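Local atomic coordinates of acyl-CoA thioesterase YbgC (Helicobacter pylori, PDB entry 2PZH), a protein that hydrolyses the thioester bond of long-chain acyl-CoAs and of benzoyl-CoA, and may take part in phospholipid metabolism. Residues A[5-10]-A[66-71]; A[15-20]-A[59-64]; A[85-90]-A[104-109]. One frame throughout, in Å; residues are numbered along the deposited sequence.

Contact 1: residues A[5-10]-A[66-71]; sequences CRVYYE and QVLEIR
The guanidinium of R6 carries a methyl of V67 on one of its faces: CG2 sits 3.3 Å above the plane, displaced toward the rim, and comes 3.4 Å from NH1. Further back, CG of the same arginine lies over one face of the Y8 ring, also toward its rim, so the aliphatic part and the planar end of R6 are both used in packing. CG leaves anti to the backbone N (chi1 176°), and bends at chi2 and chi3 fold the chain back so that the guanidinium ends up beside V67. Its nitrogens are engaged beyond the two segments: NH1 donates to the carbonyl of G65, and NH2 forms a salt bridge with E33 of the second subunit, whose carboxylate also takes a hydrogen bond from the hydroxyl of Y8.

The backbone pairing is that of the N-terminal strand 3-6 laid antiparallel against strand 67-77 of the hot-dog sheet. C5 and L68 form the hydrogen-bonded pair, with C5 N to L68 O at 2.8 Å and L68 N to C5 O at 2.7 Å. R6 and V67 follow as the non-hydrogen-bonded pair, and V7 N reaches Q66 O at 2.9 Å after the strand proper has ended.

C5 and L68 point to the sheet face opposite R6 and V67, the face packed against helix 22-36, where Y26 touches C5, V7 and L68. There the thiol SG of C5, placed beside its own backbone N, is turned toward CD1 of I70. V7 reaches L68 with one branch, CG2 lying 3.7 Å from CD1 of the leucine.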
loop_
_atom_site.group_PDB
_atom_site.type_symbol
_atom_site.label_atom_id
_atom_site.label_comp_id
_atom_site.label_asym_id
_atom_site.label_seq_id
_atom_site.Cartn_x
_atom_site.Cartn_y
_atom_site.Cartn_z
ATOM N N CYS A 5 7.810 11.698 9.267
ATOM C CA CYS A 5 6.987 10.501 9.061
ATOM C C CYS A 5 7.421 9.425 10.047
ATOM O O CYS A 5 8.607 9.179 10.193
ATOM C CB CYS A 5 7.206 9.964 7.634
ATOM S SG CYS A 5 6.661 11.100 6.344
ATOM N N ARG A 6 6.473 8.773 10.718
ATOM C CA ARG A 6 6.792 7.620 11.546
ATOM C C ARG A 6 6.771 6.355 10.672
ATOM O O ARG A 6 5.941 6.259 9.766
ATOM C CB ARG A 6 5.758 7.486 12.666
ATOM C CG ARG A 6 5.949 6.260 13.528
ATOM C CD ARG A 6 7.045 6.478 14.548
ATOM N NE ARG A 6 6.585 7.367 15.617
ATOM C CZ ARG A 6 7.251 7.608 16.741
ATOM N NH1 ARG A 6 8.414 7.019 16.976
ATOM N NH2 ARG A 6 6.733 8.425 17.659
ATOM N N VAL A 7 7.680 5.411 10.924
ATOM C CA VAL A 7 7.663 4.118 10.217
ATOM C C VAL A 7 6.766 3.155 10.996
ATOM O O VAL A 7 7.047 2.807 12.143
ATOM C CB VAL A 7 9.078 3.479 10.069
ATOM C CG1 VAL A 7 8.960 2.055 9.418
ATOM C CG2 VAL A 7 10.001 4.406 9.273
ATOM N N TYR A 8 5.671 2.755 10.357
ATOM C CA TYR A 8 4.689 1.855 10.980
ATOM C C TYR A 8 4.780 0.454 10.385
ATOM O O TYR A 8 5.465 0.255 9.375
ATOM C CB TYR A 8 3.291 2.382 10.719
ATOM C CG TYR A 8 3.006 3.678 11.420
ATOM C CD1 TYR A 8 2.836 3.720 12.791
ATOM C CD2 TYR A 8 2.925 4.868 10.695
ATOM C CE1 TYR A 8 2.567 4.939 13.448
ATOM C CE2 TYR A 8 2.671 6.081 11.337
ATOM C CZ TYR A 8 2.502 6.102 12.711
ATOM O OH TYR A 8 2.237 7.304 13.327
ATOM N N TYR A 9 4.095 -0.516 10.980
ATOM C CA TYR A 9 4.122 -1.900 10.407
ATOM C C TYR A 9 3.783 -1.945 8.925
ATOM O O TYR A 9 4.384 -2.714 8.168
ATOM C CB TYR A 9 3.165 -2.831 11.169
ATOM C CG TYR A 9 3.681 -3.268 12.511
ATOM C CD1 TYR A 9 3.110 -2.786 13.686
ATOM C CD2 TYR A 9 4.728 -4.177 12.617
ATOM C CE1 TYR A 9 3.585 -3.189 14.941
ATOM C CE2 TYR A 9 5.204 -4.571 13.853
ATOM C CZ TYR A 9 4.629 -4.081 15.008
ATOM O OH TYR A 9 5.129 -4.486 16.231
ATOM N N GLU A 10 2.821 -1.123 8.508
ATOM C CA GLU A 10 2.388 -1.105 7.110
ATOM C C GLU A 10 3.540 -0.749 6.141
ATOM O O GLU A 10 3.496 -1.084 4.946
ATOM C CB GLU A 10 1.246 -0.110 6.933
ATOM C CG GLU A 10 1.714 1.326 7.076
ATOM C CD GLU A 10 0.586 2.326 7.264
ATOM O OE1 GLU A 10 0.013 2.386 8.366
ATOM O OE2 GLU A 10 0.325 3.086 6.318
ATOM N N GLN A 66 10.979 4.207 13.823
ATOM C CA GLN A 66 11.820 5.369 13.558
ATOM C C GLN A 66 10.991 6.550 13.055
ATOM O O GLN A 66 9.902 6.377 12.513
ATOM C CB GLN A 66 12.905 4.986 12.551
ATOM C CG GLN A 66 13.909 3.997 13.140
ATOM C CD GLN A 66 15.038 3.659 12.195
ATOM O OE1 GLN A 66 14.901 3.754 10.970
ATOM N NE2 GLN A 66 16.167 3.277 12.759
ATOM N N VAL A 67 11.503 7.758 13.271
ATOM C CA VAL A 67 10.904 8.961 12.697
ATOM C C VAL A 67 11.842 9.476 11.624
ATOM O O VAL A 67 13.050 9.638 11.852
ATOM C CB VAL A 67 10.615 10.029 13.775
ATOM C CG1 VAL A 67 10.014 11.314 13.148
ATOM C CG2 VAL A 67 9.640 9.421 14.842
ATOM N N LEU A 68 11.290 9.680 10.440
ATOM C CA LEU A 68 12.077 10.067 9.286
ATOM C C LEU A 68 11.748 11.504 8.959
ATOM O O LEU A 68 10.617 11.935 9.087
ATOM C CB LEU A 68 11.738 9.184 8.074
ATOM C CG LEU A 68 11.826 7.664 8.287
ATOM C CD1 LEU A 68 11.603 6.895 6.993
ATOM C CD2 LEU A 68 13.178 7.292 8.926
ATOM N N GLU A 69 12.754 12.256 8.550
ATOM C CA GLU A 69 12.526 13.637 8.184
ATOM C C GLU A 69 12.729 13.756 6.687
ATOM O O GLU A 69 13.767 13.356 6.164
ATOM C CB GLU A 69 13.529 14.525 8.921
ATOM C CG GLU A 69 13.388 15.977 8.605
ATOM C CD GLU A 69 14.214 16.817 9.541
ATOM O OE1 GLU A 69 13.655 17.232 10.570
ATOM O OE2 GLU A 69 15.420 17.022 9.266
ATOM N N ILE A 70 11.740 14.315 5.999
ATOM C CA ILE A 70 11.842 14.502 4.570
ATOM C C ILE A 70 12.206 15.958 4.286
ATOM O O ILE A 70 11.462 16.880 4.627
ATOM C CB ILE A 70 10.535 14.109 3.829
ATOM C CG1 ILE A 70 10.178 12.657 4.136
ATOM C CG2 ILE A 70 10.748 14.181 2.362
ATOM C CD1 ILE A 70 9.527 12.464 5.451
ATOM N N ARG A 71 13.365 16.137 3.671
ATOM C CA ARG A 71 13.870 17.456 3.294
ATOM C C ARG A 71 13.732 17.724 1.791
ATOM O O ARG A 71 14.225 16.965 0.953
ATOM C CB ARG A 71 15.320 17.580 3.767
ATOM C CG ARG A 71 15.471 17.216 5.221
ATOM C CD ARG A 71 16.922 17.290 5.718
ATOM N NE ARG A 71 17.016 16.777 7.093
ATOM C CZ ARG A 71 18.155 16.479 7.711
ATOM N NH1 ARG A 71 19.323 16.627 7.093
ATOM N NH2 ARG A 71 18.124 16.021 8.953
#

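Contact 2: residues A[15-20]-A[59-64]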
loop_
_atom_site.group_PDB
_atom_site.type_symbol
_atom_site.label_atom_id
_atom_site.label_comp_id
_atom_site.label_asym_id
_atom_site.label_seq_id
_atom_site.Cartn_x
_atom_site.Cartn_y
_atom_site.Cartn_z
ATOM N N GLU A 15 11.920 -8.378 5.670
ATOM C CA GLU A 15 13.331 -8.178 6.033
ATOM C C GLU A 15 13.473 -7.277 7.266
ATOM O O GLU A 15 14.559 -7.149 7.830
ATOM C CB GLU A 15 14.148 -7.630 4.848
ATOM C CG GLU A 15 15.598 -7.231 5.212
ATOM C CD GLU A 15 16.313 -6.398 4.139
ATOM O OE1 GLU A 15 15.803 -6.288 2.996
ATOM O OE2 GLU A 15 17.389 -5.837 4.460
ATOM N N GLY A 16 12.380 -6.645 7.681
ATOM C CA GLY A 16 12.392 -5.750 8.834
ATOM C C GLY A 16 12.725 -4.292 8.526
ATOM O O GLY A 16 12.976 -3.504 9.435
ATOM N N VAL A 17 12.760 -3.935 7.253
ATOM C CA VAL A 17 13.049 -2.548 6.876
ATOM C C VAL A 17 11.907 -2.007 6.043
ATOM O O VAL A 17 11.029 -2.742 5.643
ATOM C CB VAL A 17 14.353 -2.425 6.080
ATOM C CG1 VAL A 17 15.556 -2.875 6.966
ATOM C CG2 VAL A 17 14.273 -3.232 4.768
ATOM N N VAL A 18 11.939 -0.712 5.768
ATOM C CA VAL A 18 10.915 -0.097 4.953
ATOM C C VAL A 18 10.983 -0.667 3.529
ATOM O O VAL A 18 12.060 -0.752 2.909
ATOM C CB VAL A 18 11.084 1.437 4.945
ATOM C CG1 VAL A 18 10.241 2.091 3.836
ATOM C CG2 VAL A 18 10.768 2.023 6.331
ATOM N N TYR A 19 9.828 -1.079 3.029
ATOM C CA TYR A 19 9.712 -1.577 1.652
ATOM C C TYR A 19 10.094 -0.452 0.685
ATOM O O TYR A 19 9.649 0.677 0.837
ATOM C CB TYR A 19 8.299 -2.096 1.401
ATOM C CG TYR A 19 8.074 -2.585 -0.025
ATOM C CD1 TYR A 19 8.503 -3.864 -0.427
ATOM C CD2 TYR A 19 7.425 -1.794 -0.953
ATOM C CE1 TYR A 19 8.282 -4.304 -1.729
ATOM C CE2 TYR A 19 7.211 -2.219 -2.235
ATOM C CZ TYR A 19 7.637 -3.472 -2.619
ATOM O OH TYR A 19 7.402 -3.865 -3.911
ATOM N N HIS A 20 10.926 -0.753 -0.312
ATOM C CA HIS A 20 11.590 0.311 -1.051
ATOM C C HIS A 20 10.665 1.396 -1.652
ATOM O O HIS A 20 10.995 2.580 -1.600
ATOM C CB HIS A 20 12.506 -0.285 -2.135
ATOM C CG HIS A 20 11.761 -0.944 -3.255
ATOM N ND1 HIS A 20 11.666 -0.393 -4.514
ATOM C CD2 HIS A 20 11.034 -2.085 -3.291
ATOM C CE1 HIS A 20 10.938 -1.181 -5.285
ATOM N NE2 HIS A 20 10.534 -2.207 -4.564
ATOM N N PHE A 59 20.226 4.376 0.931
ATOM C CA PHE A 59 21.345 4.386 1.863
ATOM C C PHE A 59 20.999 3.486 3.048
ATOM O O PHE A 59 20.517 2.367 2.843
ATOM C CB PHE A 59 21.667 5.827 2.256
ATOM C CG PHE A 59 22.048 6.678 1.084
ATOM C CD1 PHE A 59 23.355 6.658 0.612
ATOM C CD2 PHE A 59 21.109 7.471 0.439
ATOM C CE1 PHE A 59 23.724 7.433 -0.486
ATOM C CE2 PHE A 59 21.473 8.266 -0.660
ATOM C CZ PHE A 59 22.779 8.229 -1.127
ATOM N N THR A 60 21.192 3.948 4.278
ATOM C CA THR A 60 20.854 3.093 5.407
ATOM C C THR A 60 19.344 2.861 5.511
ATOM O O THR A 60 18.583 3.803 5.650
ATOM C CB THR A 60 21.383 3.655 6.746
ATOM O OG1 THR A 60 22.811 3.732 6.693
ATOM C CG2 THR A 60 20.971 2.735 7.919
ATOM N N PRO A 61 18.913 1.598 5.455
ATOM C CA PRO A 61 17.475 1.315 5.537
ATOM C C PRO A 61 16.848 1.727 6.854
ATOM O O PRO A 61 17.457 1.564 7.915
ATOM C CB PRO A 61 17.398 -0.215 5.407
ATOM C CG PRO A 61 18.773 -0.722 5.679
ATOM C CD PRO A 61 19.720 0.375 5.292
ATOM N N ALA A 62 15.622 2.232 6.776
ATOM C CA ALA A 62 14.863 2.609 7.953
ATOM C C ALA A 62 14.048 1.428 8.470
ATOM O O ALA A 62 13.792 0.471 7.751
ATOM C CB ALA A 62 13.955 3.793 7.645
ATOM N N SER A 63 13.620 1.515 9.717
ATOM C CA SER A 63 12.941 0.402 10.334
ATOM C C SER A 63 11.840 0.844 11.285
ATOM O O SER A 63 11.685 2.038 11.563
ATOM C CB SER A 63 13.953 -0.501 11.042
ATOM O OG SER A 63 14.604 0.172 12.097
ATOM N N LEU A 64 11.080 -0.136 11.771
ATOM C CA LEU A 64 9.895 0.100 12.601
ATOM C C LEU A 64 10.124 1.088 13.738
ATOM O O LEU A 64 11.073 0.947 14.503
ATOM C CB LEU A 64 9.427 -1.215 13.215
ATOM C CG LEU A 64 8.128 -1.164 14.008
ATOM C CD1 LEU A 64 6.988 -0.960 13.023
ATOM C CD2 LEU A 64 7.929 -2.439 14.857
HETATM O O HOH W 1 11.292 -2.978 11.259
#
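Two loops of the hot-dog fold meet here: residues 15-20 lead into helix 22-36, while residues 59-64 join strand 47-58 to strand 67-77. The first loop follows closely on D13, the predicted active-site residue, and the side chain of V17 is only about 4 Å from that of D13.

A single direct hydrogen bond ties the loops together, from V18 N to A62 O at 3.0 Å. It is bent to 149° at the hydrogen, and the donor stands 33° from the carbonyl plane. Beside it, CA of V17 approaches the same oxygen at 3.2 Å in a strongly bent, secondary CA-H...O contact.

Apolar groups fill in around this carbonyl. CG1 of V17, anti to its carbonyl carbon (chi1 -63°), crosses to the proline ring and meets CB of P61 at 3.6 Å. V18 uses its CG2 methyl, which lies 3.9 Å from CB of A62. At the other end G16 O rests 3.5 Å from CB of S63, a van der Waals contact and not a hydrogen bond. A water donates to G16 O over 2.5 Å, too short a distance to carry weight, and accepts from L64 N at 2.9 Å, so bridging the two backbones. Elsewhere, A62 N is bonded to the hydroxyl of Y23 and S63 N to OE1 of Q66, while P61 and E15 both meet Y119 of the fourth subunit.

With one bent bond, one water bridge and a few methyl contacts, this join uses backbone polar atoms and small apolar groups but no charged side chain. Charge enters only next to it, where OD1 of D13 takes weak bonds from E15 N and V17 N.

Contact 3: residues A[85-90]-A[104-109]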
loop_
_atom_site.group_PDB
_atom_site.type_symbol
_atom_site.label_atom_id
_atom_site.label_comp_id
_atom_site.label_asym_id
_atom_site.label_seq_id
_atom_site.Cartn_x
_atom_site.Cartn_y
_atom_site.Cartn_z
ATOM N N PHE A 85 14.640 18.025 -5.414
ATOM C CA PHE A 85 15.528 17.109 -4.742
ATOM C C PHE A 85 14.956 16.803 -3.368
ATOM O O PHE A 85 14.627 17.715 -2.617
ATOM C CB PHE A 85 16.926 17.709 -4.585
ATOM C CG PHE A 85 17.897 16.776 -3.945
ATOM C CD1 PHE A 85 18.098 15.516 -4.478
ATOM C CD2 PHE A 85 18.603 17.143 -2.813
ATOM C CE1 PHE A 85 18.978 14.629 -3.898
ATOM C CE2 PHE A 85 19.497 16.259 -2.224
ATOM C CZ PHE A 85 19.683 15.004 -2.773
ATOM N N GLN A 86 14.831 15.522 -3.043
ATOM C CA GLN A 86 14.321 15.151 -1.742
ATOM C C GLN A 86 15.215 14.123 -1.081
ATOM O O GLN A 86 15.585 13.117 -1.703
ATOM C CB GLN A 86 12.873 14.626 -1.848
ATOM C CG GLN A 86 11.892 15.722 -2.304
ATOM C CD GLN A 86 10.469 15.254 -2.339
ATOM O OE1 GLN A 86 10.053 14.592 -3.287
ATOM N NE2 GLN A 86 9.690 15.630 -1.319
ATOM N N GLU A 87 15.548 14.390 0.177
ATOM C CA GLU A 87 16.360 13.478 0.973
ATOM C C GLU A 87 15.611 13.094 2.218
ATOM O O GLU A 87 14.913 13.916 2.822
ATOM C CB GLU A 87 17.678 14.142 1.392
ATOM C CG GLU A 87 18.680 14.275 0.270
ATOM C CD GLU A 87 20.028 14.807 0.762
ATOM O OE1 GLU A 87 21.051 14.536 0.102
ATOM O OE2 GLU A 87 20.065 15.499 1.798
ATOM N N ILE A 88 15.787 11.849 2.637
ATOM C CA ILE A 88 15.150 11.377 3.850
ATOM C C ILE A 88 16.230 10.994 4.843
ATOM O O ILE A 88 17.132 10.217 4.523
ATOM C CB ILE A 88 14.222 10.152 3.561
ATOM C CG1 ILE A 88 13.170 10.533 2.504
ATOM C CG2 ILE A 88 13.619 9.577 4.855
ATOM C CD1 ILE A 88 12.198 9.408 2.145
ATOM N N TYR A 89 16.123 11.539 6.047
ATOM C CA TYR A 89 17.017 11.200 7.137
ATOM C C TYR A 89 16.242 10.594 8.288
ATOM O O TYR A 89 15.152 11.084 8.638
ATOM C CB TYR A 89 17.713 12.453 7.661
ATOM C CG TYR A 89 18.931 12.866 6.866
ATOM C CD1 TYR A 89 18.819 13.460 5.614
ATOM C CD2 TYR A 89 20.203 12.666 7.390
ATOM C CE1 TYR A 89 19.979 13.842 4.899
ATOM C CE2 TYR A 89 21.332 13.039 6.706
ATOM C CZ TYR A 89 21.228 13.625 5.472
ATOM O OH TYR A 89 22.430 13.969 4.850
ATOM N N CYS A 90 16.813 9.577 8.920
ATOM C CA CYS A 90 16.250 9.102 10.173
ATOM C C CYS A 90 16.715 10.045 11.247
ATOM O O CYS A 90 17.930 10.236 11.401
ATOM C CB CYS A 90 16.736 7.698 10.538
ATOM S SG CYS A 90 16.095 7.174 12.126
ATOM N N VAL A 104 18.833 8.005 4.632
ATOM C CA VAL A 104 18.143 6.764 4.305
ATOM C C VAL A 104 17.882 6.634 2.793
ATOM O O VAL A 104 17.886 5.536 2.244
ATOM C CB VAL A 104 16.828 6.699 5.111
ATOM C CG1 VAL A 104 15.901 5.581 4.614
ATOM C CG2 VAL A 104 17.135 6.515 6.599
ATOM N N PHE A 105 17.662 7.765 2.125
ATOM C CA PHE A 105 17.148 7.778 0.765
ATOM C C PHE A 105 17.334 9.170 0.204
ATOM O O PHE A 105 17.217 10.153 0.940
ATOM C CB PHE A 105 15.649 7.448 0.834
ATOM C CG PHE A 105 14.925 7.471 -0.497
ATOM C CD1 PHE A 105 14.917 6.344 -1.309
ATOM C CD2 PHE A 105 14.231 8.608 -0.920
ATOM C CE1 PHE A 105 14.248 6.344 -2.541
ATOM C CE2 PHE A 105 13.527 8.615 -2.127
ATOM C CZ PHE A 105 13.546 7.473 -2.951
ATOM N N ALA A 106 17.641 9.250 -1.085
ATOM C CA ALA A 106 17.591 10.531 -1.778
ATOM C C ALA A 106 16.923 10.336 -3.124
ATOM O O ALA A 106 17.021 9.258 -3.726
ATOM C CB ALA A 106 18.981 11.113 -1.956
ATOM N N SER A 107 16.237 11.364 -3.606
ATOM C CA SER A 107 15.694 11.297 -4.959
ATOM C C SER A 107 15.780 12.634 -5.669
ATOM O O SER A 107 15.867 13.690 -5.043
ATOM C CB SER A 107 14.255 10.797 -4.966
ATOM O OG SER A 107 13.399 11.632 -4.208
ATOM N N GLU A 108 15.776 12.571 -6.987
ATOM C CA GLU A 108 15.604 13.739 -7.803
ATOM C C GLU A 108 14.452 13.381 -8.691
ATOM O O GLU A 108 14.494 12.359 -9.371
ATOM C CB GLU A 108 16.848 13.993 -8.654
ATOM C CG GLU A 108 16.701 15.189 -9.568
ATOM C CD GLU A 108 17.964 15.476 -10.375
ATOM O OE1 GLU A 108 19.071 15.450 -9.793
ATOM O OE2 GLU A 108 17.835 15.761 -11.587
ATOM N N ILE A 109 13.423 14.214 -8.682
ATOM C CA ILE A 109 12.191 13.906 -9.394
ATOM C C ILE A 109 11.771 15.088 -10.238
ATOM O O ILE A 109 11.742 16.227 -9.751
ATOM C CB ILE A 109 11.070 13.559 -8.404
ATOM C CG1 ILE A 109 11.549 12.436 -7.474
ATOM C CG2 ILE A 109 9.796 13.157 -9.167
ATOM C CD1 ILE A 109 10.716 12.246 -6.221
#
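Segments 85-90 and 104-109 lie on strands 81-92 and 102-114, a hairpin of the hot-dog sheet, and run antiparallel at 175° with their axes 4.6 Å apart. The tightly packed side is the face bearing Q86, I88, F105 and S107, turned to helix 22-36. CD1 of I88 crosses to CD2 of F105 at 3.8 Å, meeting the ring obliquely; that ring goes on to pack against Y23 and, edge-to-face, F58. The amide of Q86 is buried here too, yet well supplied: OE1 accepts from R31, and NE2 donates to T72 OG1 and C27 O.

The other face is nearer solvent: F85, E87 and E108 are partly exposed, while A106 among them is buried. CG of E87 touches CB of A106 at 3.9 Å. With CG anti to the backbone N (chi1 -178°), the F85 ring reaches across to 104-109, lying obliquely by S107 O and bringing CE1 to 4.0 Å from CB of A106.

Near the end of the pairing, V104 and F105 both stand opposite I88, a classic beta bulge. I88 O accepts a good bond from V104 N at 2.8 Å and a weak one from F105 N at 3.5 Å.

Contact 3 lies deepest, its centre about 8 Å from that of the chain, and no other subunit touches it. Contact 1, also buried, reaches the second and third subunits; contact 2, its centre about 17 Å from the chain's, is partly buried and meets other subunits, the fourth among them. Contacts 1 and 3 share one sheet: strands 67-77 and 81-92 are neighbours, with E69 N 2.7 Å from Y89 O. Both rest on backbone ladders and largely apolar faces against helix 22-36, with a buried, hydrogen-bonded Q86 amide in contact 3, whereas contact 2 pairs irregular loops through one direct bond and a water. It adjoins both others, through V7 with V18 and F59 with V104.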